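Local coordinates for signal recognition 54 kDa protein (Pyrococcus furiosus, PDB 3DM5) that belongs to the SRP54 family of the signal recognition particle, combining a helical bundle, a P-loop nucleotide-binding domain with bound GDP and a signal peptide binding domain, at residues Arg37-Ala42 with Arg47-Leu52; Thr53-Arg58 with Tyr80-Lys85; Gln227-Ala232 with Ala263-Pro268; Glu63-Pro66 with Ser70-Glu73; Leu14-Arg19 with Ile28-Arg33. All coordinates share one frame; numbering follows the deposited sequence.

Contact 1. Residues Arg37-Ala42 with Arg47-Leu52; sequences RALIQA and RLVLQL
No flat group takes part where Leu39 meets Val49, so there are no faces or edges to fill; the contact is made by branched aliphatic chains. Four buried residues carry it: Leu39 and Ile40 on one helix, Val49 and Leu52 on the other. CG2 of Val49 is the central group. It sits against CB of Leu39 at 3.5 Å and also lies 4.0 Å from CG of Leu39. CD1 of Ile40, the residue after Leu39, comes to 4.1 Å from the same Val49 CG2. Val49 has CG1 anti to the backbone N (chi1 169°), which leaves CG2 beside that N and turned to the facing helix. Further along, CD2 of Leu39 touches CD2 of Leu52 at 3.7 Å, and the two chains meet at about a right angle. There is no hydrogen bond between the segments. Their axes approach to 10.0 Å and run nearly antiparallel, at 157°. Val44, in the short connection between the helices, packs on both Leu39 and Val49. Leu6 of helix 5-19 packs on Leu39, while Leu83 and Phe86 of helix 71-86 cover Leu52. On the outer side, Ile40 packs on Ile40 of the second subunit, and Leu50 on Leu50 of that subunit. This is an antiparallel helical hairpin with a short connection, closed by apolar side chains, as expected for neighbouring helices in the helical bundle domain of SRP54 proteins.

Contact 2. Residues Thr53-Arg58 with Tyr80-Lys85; sequences TREIQR and YEELTK
Bends at the second torsion of both Glu55 (chi2 68°) and Glu82 (chi2 -49°) bring these two side chains across each other at about a right angle. Glu55 first extends with CG anti to its backbone N, which carries that methylene toward the other helix. There CG of Glu55 lies 3.4 Å from OE1 of Glu82. The two carboxylates are also near, with OE1 of Glu55 3.8 Å from OE2 of Glu82 and their planes 66° apart. Like charges this close would probably disfavour each other, but Arg59 forms a salt bridge with OE2 of Glu82 and probably offsets this. Ile56 meets the aliphatic part of Glu82: its CG1 is 3.7 Å from CB of Glu82, and the two chains slide past each other in opposite directions. The contact joins helix 46-62 to helix 71-86 within the helical bundle domain. Leu52, one turn before Ile56, continues the packing onto Glu82 and Leu83. On the far side of helix 71-86, Thr84 OG1 hydrogen-bonds Tyr80 O at 2.9 Å. That carbonyl also accepts from Thr84 N, on the opposite face of its plane. The hydroxyl of Tyr80 bonds to the backbone of Pro287, and its side chain packs on Val290 of helix 286-293.

Contact 3. Residues Gln227-Ala232 with Ala263-Pro268; sequences QAYNQA and AATGAP. With SO4 (sulfate ion), chain N.
Ala264, just after helix 255-263, points its methyl at the ring of Tyr229. CB of Ala264 lies at the ring edge, near its plane, 4.0 Å from CE1 of Tyr229. Thr265 follows and makes the broadest contact. Its OG1 stands over one face of the same ring, 3.8 Å from CE1 of Tyr229. The ring is placed there by CG of Tyr229 lying anti to its backbone N (chi1 180°). Thr265 OG1 is also 3.6 Å from the carbonyl O of Tyr229, but no hydrogen bond is formed. The methyl CG2 of Thr265 rests 4.0 Å from CB of Ala232, one turn further on helix 228-237. The carbonyl of Thr265 accepts from Lys236. Gly266 then leaves the helical conformation with a positive phi of 96°, and its N bonds back to the carbonyl O of Ala263 at 3.3 Å. Ala267 turns its methyl to the same helix and packs on Ile244. Pro268 leads into strand 269-273 and shares a backbone hydrogen bond with Ile244. The contact joins the start of helix 228-237 to the loop that follows helix 255-263. These helices belong to successive beta-alpha-beta crossovers of the P-loop domain, linking parallel strands 215-221, 242-247 and 269-273. On the outer side, ND2 of Asn230 gives a weak hydrogen bond to O2 of a sulfate ion at 3.4 Å. Arg33 of the second subunit binds the same ion, probably from the crystallisation liquor. Across the two segments, then, cohesion comes from van der Waals packing of methyls, ring and hydroxyl; the polar bonds lie around it.

Contact 4. Residues Glu63-Pro66 with Ser70-Glu73; sequences EKPP and SKKE
A capping box opens helix 71-86, and Pro65 of the preceding loop lies against that capped first turn. The ring of Pro65 does the touching. Its CG sits over the backbone of Lys71, 3.4 Å from CA of Lys71. Its CB is 3.6 Å from the carbonyl O of Ser70. The side chain of Lys71 touches through CB, 4.1 Å from Pro65 CG; beyond it the chain is bent at chi2 and chi4. No hydrogen bond links the two segments. The polar bonds lie within the helix start. OG of Ser70, at the N-cap, accepts from the backbone N of Glu73 at 3.2 Å. In return, OE1 of Glu73 accepts from the backbone N of Ser70 at 2.8 Å. This second bond meets the carboxylate on its anti side, 26° out of its plane, with an N-H...O angle of 159°. A weak bond from OG of Ser70 reaches the same Glu73 OE1. The negative carboxylate lies at the N-terminal end of a helix, where it would probably be favoured by the helix dipole. Nearby, Pro65 and Pro66 both pack on His74, in the next turn. Lys72 points away from the loop and hydrogen-bonds Ala18 O and Ala20 O at the end of helix 5-19. Pro66 packs on Glu314 and Glu73 on Val313, both of the third subunit. The whole is a surface loop between two helices of the bundle, with a proline packed on the backbone of the second helix's first turn, which a Ser-Glu capping box closes.

Contact 5. Residues Leu14-Arg19 with Ile28-Arg33; sequences LKKIAR and IKELVR. With SO4 (sulfate ion), chain F.
Ile17 and Leu31 are the nearest residues of two neighbouring helices that run in roughly opposite senses, their CA atoms 7.9 Å apart. Their side chains meet at about a right angle. CD1 of Ile17 fits against both methyls of Leu31, at 3.8 Å from CD2 and 3.9 Å from CD1 of Leu31. Leu31 reaches across with CG anti to its backbone N (chi1 165°). On the more exposed side, Lys16 and Glu30 form a salt bridge. NZ of Lys16 lies 2.9 Å from OE2 of Glu30, close to the line of that C-O bond. Both chains are extended beyond CG, so the charged ends meet well out from the backbones. Asp34 lies farther off as a second, long and weak partner of Lys16. Away from this interface, Arg33 holds a sulfate ion in the plane of its guanidinium. NH1 of Arg33 bonds O1 of the sulfate at 3.1 Å, and NH2 of Arg33 makes a weak bond to O4 at 3.3 Å. The ion probably comes from the crystallisation liquor. Ile75 of helix 71-86 also packs on Ile17 and Ile28. Arg19, an exposed residue, forms a salt bridge with Glu308 of the third subunit. An apolar pair inside and a salt bridge at the solvent side join helices 5-19 and 25-41. This is an antiparallel pairing of successive helices in the SRP54 helical bundle domain.

In the fold
From the N terminus, contact 5 comes first and closes the turn between helices 5-19 and 25-41. Contact 1 follows and closes the turn to helix 46-62. Contact 2 joins that helix to helix 71-86. Contact 4, nested inside the loop contact 2 closes, closes the short loop between the same helices. Together these four tie up the four helices of the bundle. Val32 of contact 5 packs on Thr53 and Gln57 of contact 2, and Lys72 of contact 4 reaches Ala18 of contact 5. Contact 3, in the P-loop domain, closes a loop that contains strand 242-247 and most of helix 255-263. It meets the bundle where Leu48 of contact 1 packs on Ala264. No two contacts cross along the chain.

Contact 1. Residues Arg37-Ala42 with Arg47-Leu52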
# COMPACT_ATOMS: atom_id res chain seq x y z
N ARG A 37 -3.27 -16.83 2.40
CA ARG A 37 -2.82 -15.57 1.82
C ARG A 37 -1.83 -14.85 2.72
O ARG A 37 -0.80 -14.34 2.25
CB ARG A 37 -3.99 -14.67 1.44
CG ARG A 37 -4.43 -14.81 -0.02
CD ARG A 37 -5.60 -13.88 -0.41
NE ARG A 37 -6.89 -14.57 -0.35
CZ ARG A 37 -7.81 -14.37 0.59
NH1 ARG A 37 -7.60 -13.48 1.56
NH2 ARG A 37 -8.96 -15.05 0.56
N ALA A 38 -2.11 -14.80 4.02
CA ALA A 38 -1.24 -14.09 4.94
C ALA A 38 0.10 -14.79 4.98
O ALA A 38 1.14 -14.16 4.82
CB ALA A 38 -1.86 -14.01 6.33
N LEU A 39 0.07 -16.10 5.20
CA LEU A 39 1.27 -16.94 5.25
C LEU A 39 2.14 -16.85 4.00
O LEU A 39 3.33 -16.57 4.10
CB LEU A 39 0.91 -18.41 5.54
CG LEU A 39 1.09 -18.94 6.97
CD1 LEU A 39 1.12 -17.84 8.02
CD2 LEU A 39 0.07 -19.99 7.31
N ILE A 40 1.54 -17.08 2.83
CA ILE A 40 2.27 -17.05 1.55
C ILE A 40 2.96 -15.70 1.33
O ILE A 40 4.07 -15.63 0.79
CB ILE A 40 1.36 -17.31 0.34
CG1 ILE A 40 0.80 -18.74 0.37
CG2 ILE A 40 2.13 -17.10 -0.94
CD1 ILE A 40 1.84 -19.77 0.13
N GLN A 41 2.29 -14.65 1.77
CA GLN A 41 2.78 -13.30 1.62
C GLN A 41 4.01 -13.03 2.49
O GLN A 41 4.80 -12.16 2.19
CB GLN A 41 1.67 -12.31 1.94
CG GLN A 41 1.96 -10.89 1.53
CD GLN A 41 0.72 -10.04 1.48
OE1 GLN A 41 -0.02 -9.93 2.46
NE2 GLN A 41 0.48 -9.42 0.33
N ALA A 42 4.14 -13.78 3.58
CA ALA A 42 5.29 -13.66 4.49
C ALA A 42 6.37 -14.67 4.09
O ALA A 42 7.31 -14.95 4.86
CB ALA A 42 4.85 -13.86 5.93
N ARG A 47 4.09 -25.57 0.22
CA ARG A 47 3.78 -26.91 0.72
C ARG A 47 3.51 -26.90 2.24
O ARG A 47 2.58 -27.55 2.72
CB ARG A 47 4.91 -27.87 0.36
CG ARG A 47 4.43 -29.21 -0.18
CD ARG A 47 5.59 -30.12 -0.53
NE ARG A 47 5.23 -31.53 -0.37
CZ ARG A 47 5.05 -32.38 -1.37
NH1 ARG A 47 5.22 -31.98 -2.62
NH2 ARG A 47 4.73 -33.64 -1.12
N LEU A 48 4.31 -26.15 3.00
CA LEU A 48 4.09 -26.05 4.44
C LEU A 48 2.76 -25.40 4.77
O LEU A 48 2.09 -25.81 5.72
CB LEU A 48 5.21 -25.25 5.11
CG LEU A 48 6.54 -25.92 5.44
CD1 LEU A 48 7.43 -24.93 6.16
CD2 LEU A 48 6.33 -27.14 6.30
N VAL A 49 2.39 -24.38 4.00
CA VAL A 49 1.13 -23.67 4.23
C VAL A 49 -0.08 -24.55 3.94
O VAL A 49 -1.07 -24.55 4.69
CB VAL A 49 1.03 -22.37 3.40
CG1 VAL A 49 -0.38 -21.83 3.48
CG2 VAL A 49 2.01 -21.33 3.92
N LEU A 50 -0.00 -25.31 2.85
CA LEU A 50 -1.05 -26.27 2.51
C LEU A 50 -1.30 -27.23 3.65
O LEU A 50 -2.44 -27.47 4.04
CB LEU A 50 -0.66 -27.06 1.27
CG LEU A 50 -1.35 -26.63 -0.01
CD1 LEU A 50 -0.99 -27.60 -1.09
CD2 LEU A 50 -2.85 -26.61 0.24
N GLN A 51 -0.21 -27.79 4.16
CA GLN A 51 -0.30 -28.83 5.17
C GLN A 51 -0.93 -28.28 6.44
O GLN A 51 -1.81 -28.91 7.04
CB GLN A 51 1.11 -29.39 5.41
CG GLN A 51 1.40 -29.92 6.80
CD GLN A 51 2.90 -29.98 7.08
OE1 GLN A 51 3.65 -30.66 6.36
NE2 GLN A 51 3.35 -29.27 8.11
N LEU A 52 -0.51 -27.09 6.83
CA LEU A 52 -1.07 -26.45 8.00
C LEU A 52 -2.54 -26.09 7.83
O LEU A 52 -3.34 -26.30 8.73
CB LEU A 52 -0.27 -25.20 8.34
CG LEU A 52 -0.83 -24.36 9.49
CD1 LEU A 52 -0.58 -25.09 10.78
CD2 LEU A 52 -0.20 -22.95 9.50

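Contact 2. Residues Thr53-Arg58 with Tyr80-Lys85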
# COMPACT_ATOMS: atom_id res chain seq x y z
N THR A 53 -2.90 -25.51 6.69
CA THR A 53 -4.28 -25.05 6.55
C THR A 53 -5.25 -26.19 6.24
O THR A 53 -6.46 -26.04 6.40
CB THR A 53 -4.42 -23.88 5.55
OG1 THR A 53 -4.03 -24.28 4.22
CG2 THR A 53 -3.58 -22.69 6.03
N ARG A 54 -4.71 -27.34 5.84
CA ARG A 54 -5.54 -28.53 5.65
C ARG A 54 -5.84 -29.16 6.99
O ARG A 54 -6.91 -29.73 7.19
CB ARG A 54 -4.86 -29.54 4.73
CG ARG A 54 -4.99 -29.21 3.24
CD ARG A 54 -4.31 -30.27 2.38
NE ARG A 54 -4.12 -29.81 1.00
CZ ARG A 54 -5.04 -29.91 0.05
NH1 ARG A 54 -6.22 -30.44 0.32
NH2 ARG A 54 -4.78 -29.47 -1.18
N GLU A 55 -4.90 -29.06 7.92
CA GLU A 55 -5.12 -29.55 9.27
C GLU A 55 -6.11 -28.64 10.01
O GLU A 55 -7.00 -29.12 10.72
CB GLU A 55 -3.79 -29.61 10.04
CG GLU A 55 -3.94 -29.86 11.53
CD GLU A 55 -4.47 -31.26 11.85
OE1 GLU A 55 -4.67 -31.56 13.05
OE2 GLU A 55 -4.67 -32.07 10.91
N ILE A 56 -5.96 -27.34 9.82
CA ILE A 56 -6.87 -26.38 10.44
C ILE A 56 -8.27 -26.56 9.90
O ILE A 56 -9.22 -26.59 10.67
CB ILE A 56 -6.42 -24.92 10.24
CG1 ILE A 56 -5.07 -24.67 10.92
CG2 ILE A 56 -7.47 -23.96 10.80
CD1 ILE A 56 -4.65 -23.21 10.93
N GLN A 57 -8.40 -26.68 8.58
CA GLN A 57 -9.70 -26.91 7.95
C GLN A 57 -10.36 -28.16 8.50
O GLN A 57 -11.55 -28.13 8.87
CB GLN A 57 -9.54 -27.07 6.45
CG GLN A 57 -10.81 -26.80 5.65
CD GLN A 57 -10.55 -26.83 4.16
OE1 GLN A 57 -10.07 -27.83 3.63
NE2 GLN A 57 -10.84 -25.73 3.48
N ARG A 58 -9.59 -29.24 8.55
CA ARG A 58 -10.05 -30.54 9.01
C ARG A 58 -10.53 -30.48 10.46
O ARG A 58 -11.68 -30.80 10.74
CB ARG A 58 -8.93 -31.56 8.83
CG ARG A 58 -9.16 -32.93 9.45
CD ARG A 58 -7.83 -33.69 9.50
NE ARG A 58 -7.75 -34.61 10.64
CZ ARG A 58 -7.79 -34.23 11.91
NH1 ARG A 58 -7.95 -32.95 12.23
NH2 ARG A 58 -7.70 -35.14 12.88
N TYR A 80 -4.95 -21.11 17.07
CA TYR A 80 -3.86 -20.73 17.95
C TYR A 80 -2.91 -21.89 18.16
O TYR A 80 -1.69 -21.70 18.22
CB TYR A 80 -4.39 -20.30 19.30
CG TYR A 80 -3.34 -20.19 20.37
CD1 TYR A 80 -3.36 -21.02 21.49
CD2 TYR A 80 -2.35 -19.24 20.30
CE1 TYR A 80 -2.40 -20.90 22.49
CE2 TYR A 80 -1.39 -19.11 21.30
CZ TYR A 80 -1.42 -19.94 22.39
OH TYR A 80 -0.45 -19.80 23.36
N GLU A 81 -3.48 -23.08 18.27
CA GLU A 81 -2.75 -24.29 18.63
C GLU A 81 -1.97 -24.83 17.44
O GLU A 81 -0.81 -25.25 17.57
CB GLU A 81 -3.73 -25.33 19.18
CG GLU A 81 -3.23 -26.76 19.20
CD GLU A 81 -4.28 -27.73 19.72
OE1 GLU A 81 -3.98 -28.94 19.82
OE2 GLU A 81 -5.41 -27.26 20.04
N GLU A 82 -2.59 -24.80 16.27
CA GLU A 82 -1.91 -25.19 15.04
C GLU A 82 -0.72 -24.27 14.71
O GLU A 82 0.37 -24.76 14.40
CB GLU A 82 -2.91 -25.26 13.89
CG GLU A 82 -3.80 -26.47 13.97
CD GLU A 82 -3.01 -27.75 14.20
OE1 GLU A 82 -1.95 -27.95 13.55
OE2 GLU A 82 -3.44 -28.57 15.04
N LEU A 83 -0.93 -22.96 14.80
CA LEU A 83 0.12 -21.98 14.54
C LEU A 83 1.26 -22.15 15.53
O LEU A 83 2.42 -22.02 15.17
CB LEU A 83 -0.42 -20.54 14.59
CG LEU A 83 -1.01 -19.99 13.28
CD1 LEU A 83 -1.49 -18.54 13.43
CD2 LEU A 83 0.01 -20.09 12.15
N THR A 84 0.95 -22.43 16.79
CA THR A 84 2.00 -22.63 17.79
C THR A 84 2.90 -23.82 17.47
O THR A 84 4.11 -23.72 17.64
CB THR A 84 1.47 -22.72 19.24
OG1 THR A 84 0.85 -21.49 19.59
CG2 THR A 84 2.65 -22.94 20.21
N LYS A 85 2.32 -24.93 17.00
CA LYS A 85 3.12 -26.11 16.65
C LYS A 85 3.93 -25.83 15.40
O LYS A 85 5.02 -26.38 15.22
CB LYS A 85 2.25 -27.36 16.42
CG LYS A 85 1.55 -27.86 17.67
CD LYS A 85 0.52 -28.93 17.34
CE LYS A 85 -0.37 -29.22 18.55
NZ LYS A 85 -1.50 -30.15 18.25

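Contact 3. Residues Gln227-Ala232 with Ala263-Pro268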
# COMPACT_ATOMS: atom_id res chain seq x y z
N GLN A 227 14.09 -19.70 2.51
CA GLN A 227 15.42 -20.23 2.17
C GLN A 227 16.21 -20.64 3.41
O GLN A 227 17.27 -21.25 3.28
CB GLN A 227 16.25 -19.22 1.38
CG GLN A 227 15.58 -18.59 0.19
CD GLN A 227 16.47 -17.58 -0.51
OE1 GLN A 227 17.36 -17.96 -1.26
NE2 GLN A 227 16.24 -16.29 -0.25
N ALA A 228 15.70 -20.29 4.59
CA ALA A 228 16.35 -20.67 5.83
C ALA A 228 16.29 -22.17 6.06
O ALA A 228 17.10 -22.72 6.80
CB ALA A 228 15.75 -19.95 7.02
N TYR A 229 15.31 -22.82 5.45
CA TYR A 229 15.12 -24.24 5.65
C TYR A 229 16.40 -25.05 5.42
O TYR A 229 16.89 -25.73 6.32
CB TYR A 229 14.02 -24.78 4.73
CG TYR A 229 13.81 -26.25 4.92
CD1 TYR A 229 12.97 -26.73 5.93
CD2 TYR A 229 14.45 -27.17 4.11
CE1 TYR A 229 12.77 -28.09 6.12
CE2 TYR A 229 14.25 -28.55 4.29
CZ TYR A 229 13.41 -29.00 5.30
OH TYR A 229 13.20 -30.34 5.51
N ASN A 230 16.94 -24.96 4.21
CA ASN A 230 18.12 -25.73 3.83
C ASN A 230 19.37 -25.39 4.62
O ASN A 230 20.17 -26.27 4.90
CB ASN A 230 18.36 -25.66 2.32
CG ASN A 230 17.46 -26.61 1.55
OD1 ASN A 230 17.21 -27.74 1.99
ND2 ASN A 230 16.96 -26.16 0.41
N GLN A 231 19.51 -24.12 4.99
CA GLN A 231 20.62 -23.68 5.83
C GLN A 231 20.49 -24.28 7.22
O GLN A 231 21.47 -24.78 7.75
CB GLN A 231 20.68 -22.15 5.94
CG GLN A 231 20.77 -21.46 4.60
CD GLN A 231 21.02 -19.98 4.75
OE1 GLN A 231 21.00 -19.44 5.86
NE2 GLN A 231 21.25 -19.32 3.63
N ALA A 232 19.30 -24.25 7.80
CA ALA A 232 19.08 -24.82 9.13
C ALA A 232 19.29 -26.32 9.10
O ALA A 232 19.90 -26.90 10.00
CB ALA A 232 17.67 -24.51 9.63
N ALA A 263 11.59 -24.00 11.85
CA ALA A 263 10.86 -24.88 12.74
C ALA A 263 10.48 -26.22 12.04
O ALA A 263 10.28 -27.25 12.69
CB ALA A 263 9.63 -24.18 13.28
N ALA A 264 10.40 -26.18 10.72
CA ALA A 264 10.01 -27.34 9.95
C ALA A 264 11.17 -28.30 10.01
O ALA A 264 11.10 -29.47 9.64
CB ALA A 264 9.73 -26.95 8.53
N THR A 265 12.27 -27.77 10.49
CA THR A 265 13.52 -28.46 10.39
C THR A 265 13.76 -29.29 11.65
O THR A 265 14.53 -30.25 11.63
CB THR A 265 14.61 -27.42 10.23
OG1 THR A 265 15.28 -27.59 8.98
CG2 THR A 265 15.54 -27.44 11.44
N GLY A 266 13.10 -28.91 12.74
CA GLY A 266 13.33 -29.52 14.04
C GLY A 266 14.31 -28.74 14.91
O GLY A 266 14.25 -28.77 16.13
N ALA A 267 15.21 -28.03 14.27
CA ALA A 267 16.19 -27.26 15.02
C ALA A 267 15.49 -26.24 15.91
O ALA A 267 14.53 -25.59 15.51
CB ALA A 267 17.18 -26.59 14.08
N PRO A 268 15.98 -26.09 17.14
CA PRO A 268 15.39 -25.21 18.14
C PRO A 268 15.77 -23.76 17.88
O PRO A 268 16.97 -23.46 17.78
CB PRO A 268 16.03 -25.67 19.45
CG PRO A 268 17.13 -26.57 19.08
CD PRO A 268 17.25 -26.66 17.60
S SO4 N . 16.19 -22.98 -1.30
O1 SO4 N . 15.62 -23.04 0.05
O2 SO4 N . 17.63 -23.21 -1.22
O3 SO4 N . 15.52 -23.98 -2.14
O4 SO4 N . 16.00 -21.66 -1.90

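Contact 4. Residues Glu63-Pro66 with Ser70-Glu73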
# COMPACT_ATOMS: atom_id res chain seq x y z
N GLU A 63 -14.63 -31.39 14.30
CA GLU A 63 -14.28 -31.48 15.72
C GLU A 63 -15.34 -30.78 16.55
O GLU A 63 -15.68 -29.62 16.31
CB GLU A 63 -12.91 -30.86 15.98
CG GLU A 63 -12.06 -31.60 17.00
CD GLU A 63 -10.64 -31.08 17.04
OE1 GLU A 63 -10.44 -30.01 17.66
OE2 GLU A 63 -9.73 -31.73 16.47
N LYS A 64 -15.87 -31.50 17.54
CA LYS A 64 -16.90 -30.95 18.39
C LYS A 64 -16.27 -30.15 19.52
O LYS A 64 -15.38 -30.63 20.22
CB LYS A 64 -17.81 -32.06 18.94
N PRO A 65 -16.73 -28.91 19.70
CA PRO A 65 -16.23 -28.09 20.80
C PRO A 65 -16.57 -28.77 22.12
O PRO A 65 -17.71 -29.21 22.28
CB PRO A 65 -17.03 -26.79 20.67
CG PRO A 65 -17.48 -26.76 19.25
CD PRO A 65 -17.69 -28.18 18.86
N PRO A 66 -15.59 -28.86 23.03
CA PRO A 66 -15.82 -29.40 24.38
C PRO A 66 -16.98 -28.70 25.08
O PRO A 66 -17.42 -27.63 24.64
CB PRO A 66 -14.50 -29.06 25.10
CG PRO A 66 -13.86 -28.01 24.24
CD PRO A 66 -14.20 -28.45 22.86
N SER A 70 -18.18 -22.71 22.57
CA SER A 70 -18.84 -22.58 21.27
C SER A 70 -17.97 -23.08 20.12
O SER A 70 -16.75 -23.19 20.25
CB SER A 70 -19.29 -21.15 20.98
OG SER A 70 -18.22 -20.24 21.10
N LYS A 71 -18.61 -23.37 18.99
CA LYS A 71 -17.89 -23.76 17.79
C LYS A 71 -16.89 -22.65 17.49
O LYS A 71 -15.72 -22.90 17.21
CB LYS A 71 -18.87 -23.95 16.62
CG LYS A 71 -20.30 -24.30 17.06
CD LYS A 71 -21.10 -23.04 17.42
CE LYS A 71 -22.40 -23.34 18.16
NZ LYS A 71 -22.20 -23.35 19.64
N LYS A 72 -17.37 -21.42 17.60
CA LYS A 72 -16.59 -20.21 17.37
C LYS A 72 -15.31 -20.08 18.24
O LYS A 72 -14.24 -19.76 17.74
CB LYS A 72 -17.52 -19.01 17.57
CG LYS A 72 -17.00 -17.70 17.09
CD LYS A 72 -17.95 -16.58 17.49
CE LYS A 72 -19.18 -16.53 16.60
NZ LYS A 72 -19.84 -15.19 16.69
N GLU A 73 -15.42 -20.32 19.55
CA GLU A 73 -14.28 -20.18 20.44
C GLU A 73 -13.34 -21.34 20.26
O GLU A 73 -12.17 -21.28 20.62
CB GLU A 73 -14.72 -20.16 21.90
CG GLU A 73 -15.62 -19.00 22.29
CD GLU A 73 -16.41 -19.31 23.54
OE1 GLU A 73 -16.81 -20.49 23.71
OE2 GLU A 73 -16.64 -18.38 24.35

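Contact 5. Residues Leu14-Arg19 with Ile28-Arg33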
# COMPACT_ATOMS: atom_id res chain seq x y z
N LEU A 14 -9.13 -13.99 12.92
CA LEU A 14 -9.69 -14.43 14.19
C LEU A 14 -10.79 -13.48 14.66
O LEU A 14 -11.80 -13.93 15.21
CB LEU A 14 -8.59 -14.58 15.27
CG LEU A 14 -7.64 -15.77 15.07
CD1 LEU A 14 -6.85 -16.02 16.32
CD2 LEU A 14 -8.40 -17.02 14.66
N LYS A 15 -10.60 -12.18 14.45
CA LYS A 15 -11.64 -11.19 14.71
C LYS A 15 -12.87 -11.48 13.86
O LYS A 15 -13.99 -11.42 14.34
CB LYS A 15 -11.15 -9.77 14.41
CG LYS A 15 -10.16 -9.21 15.43
CD LYS A 15 -9.39 -8.04 14.83
CE LYS A 15 -8.09 -7.72 15.59
NZ LYS A 15 -8.19 -6.48 16.43
N LYS A 16 -12.65 -11.81 12.60
CA LYS A 16 -13.75 -12.10 11.71
C LYS A 16 -14.58 -13.20 12.31
O LYS A 16 -15.80 -13.12 12.35
CB LYS A 16 -13.25 -12.51 10.33
CG LYS A 16 -12.95 -11.34 9.39
CD LYS A 16 -12.84 -11.82 7.95
CE LYS A 16 -12.66 -10.65 6.99
NZ LYS A 16 -12.66 -11.10 5.56
N ILE A 17 -13.90 -14.24 12.79
CA ILE A 17 -14.58 -15.37 13.41
C ILE A 17 -15.38 -14.93 14.64
O ILE A 17 -16.53 -15.32 14.81
CB ILE A 17 -13.59 -16.48 13.78
CG1 ILE A 17 -12.99 -17.07 12.51
CG2 ILE A 17 -14.28 -17.56 14.59
CD1 ILE A 17 -12.79 -18.54 12.56
N ALA A 18 -14.77 -14.10 15.48
CA ALA A 18 -15.41 -13.66 16.70
C ALA A 18 -16.68 -12.91 16.37
O ALA A 18 -17.64 -12.92 17.13
CB ALA A 18 -14.47 -12.78 17.50
N ARG A 19 -16.68 -12.26 15.21
CA ARG A 19 -17.75 -11.35 14.84
C ARG A 19 -18.76 -12.03 13.93
O ARG A 19 -19.85 -11.52 13.71
CB ARG A 19 -17.17 -10.12 14.16
CG ARG A 19 -16.26 -9.29 15.07
CD ARG A 19 -15.72 -8.07 14.33
NE ARG A 19 -14.67 -7.38 15.08
CZ ARG A 19 -13.90 -6.42 14.57
NH1 ARG A 19 -14.06 -6.03 13.31
NH2 ARG A 19 -12.96 -5.84 15.33
N ILE A 28 -15.34 -21.20 7.60
CA ILE A 28 -14.08 -21.92 7.67
C ILE A 28 -13.27 -21.72 6.39
O ILE A 28 -12.14 -21.25 6.43
CB ILE A 28 -14.30 -23.44 7.86
CG1 ILE A 28 -15.34 -23.74 8.95
CG2 ILE A 28 -12.99 -24.14 8.12
CD1 ILE A 28 -14.97 -23.24 10.30
N LYS A 29 -13.86 -22.09 5.26
CA LYS A 29 -13.15 -22.07 3.98
C LYS A 29 -12.53 -20.70 3.74
O LYS A 29 -11.45 -20.59 3.18
CB LYS A 29 -14.06 -22.51 2.81
N GLU A 30 -13.21 -19.66 4.19
CA GLU A 30 -12.70 -18.29 4.07
C GLU A 30 -11.56 -18.00 5.03
O GLU A 30 -10.61 -17.28 4.71
CB GLU A 30 -13.81 -17.28 4.32
CG GLU A 30 -13.25 -15.89 4.58
CD GLU A 30 -14.33 -14.85 4.81
OE1 GLU A 30 -15.52 -15.23 4.86
OE2 GLU A 30 -13.98 -13.66 4.93
N LEU A 31 -11.69 -18.54 6.24
CA LEU A 31 -10.65 -18.43 7.24
C LEU A 31 -9.38 -19.08 6.69
O LEU A 31 -8.31 -18.46 6.69
CB LEU A 31 -11.09 -19.16 8.51
CG LEU A 31 -9.97 -19.44 9.53
CD1 LEU A 31 -9.58 -18.17 10.31
CD2 LEU A 31 -10.40 -20.56 10.46
N VAL A 32 -9.51 -20.32 6.23
CA VAL A 32 -8.35 -21.05 5.73
C VAL A 32 -7.67 -20.27 4.60
O VAL A 32 -6.44 -20.17 4.55
CB VAL A 32 -8.73 -22.47 5.26
CG1 VAL A 32 -7.72 -22.99 4.25
CG2 VAL A 32 -8.85 -23.40 6.46
N ARG A 33 -8.47 -19.69 3.72
CA ARG A 33 -7.92 -18.95 2.60
C ARG A 33 -7.32 -17.62 3.05
O ARG A 33 -6.31 -17.17 2.51
CB ARG A 33 -8.99 -18.75 1.53
CG ARG A 33 -9.38 -20.04 0.85
CD ARG A 33 -10.65 -19.89 0.05
NE ARG A 33 -10.95 -21.09 -0.73
CZ ARG A 33 -12.16 -21.38 -1.19
NH1 ARG A 33 -13.17 -20.57 -0.92
NH2 ARG A 33 -12.37 -22.48 -1.91
S SO4 F . -16.11 -22.76 -2.35
O1 SO4 F . -16.01 -21.55 -1.53
O2 SO4 F . -17.53 -23.10 -2.45
O3 SO4 F . -15.57 -22.55 -3.68
O4 SO4 F . -15.37 -23.88 -1.78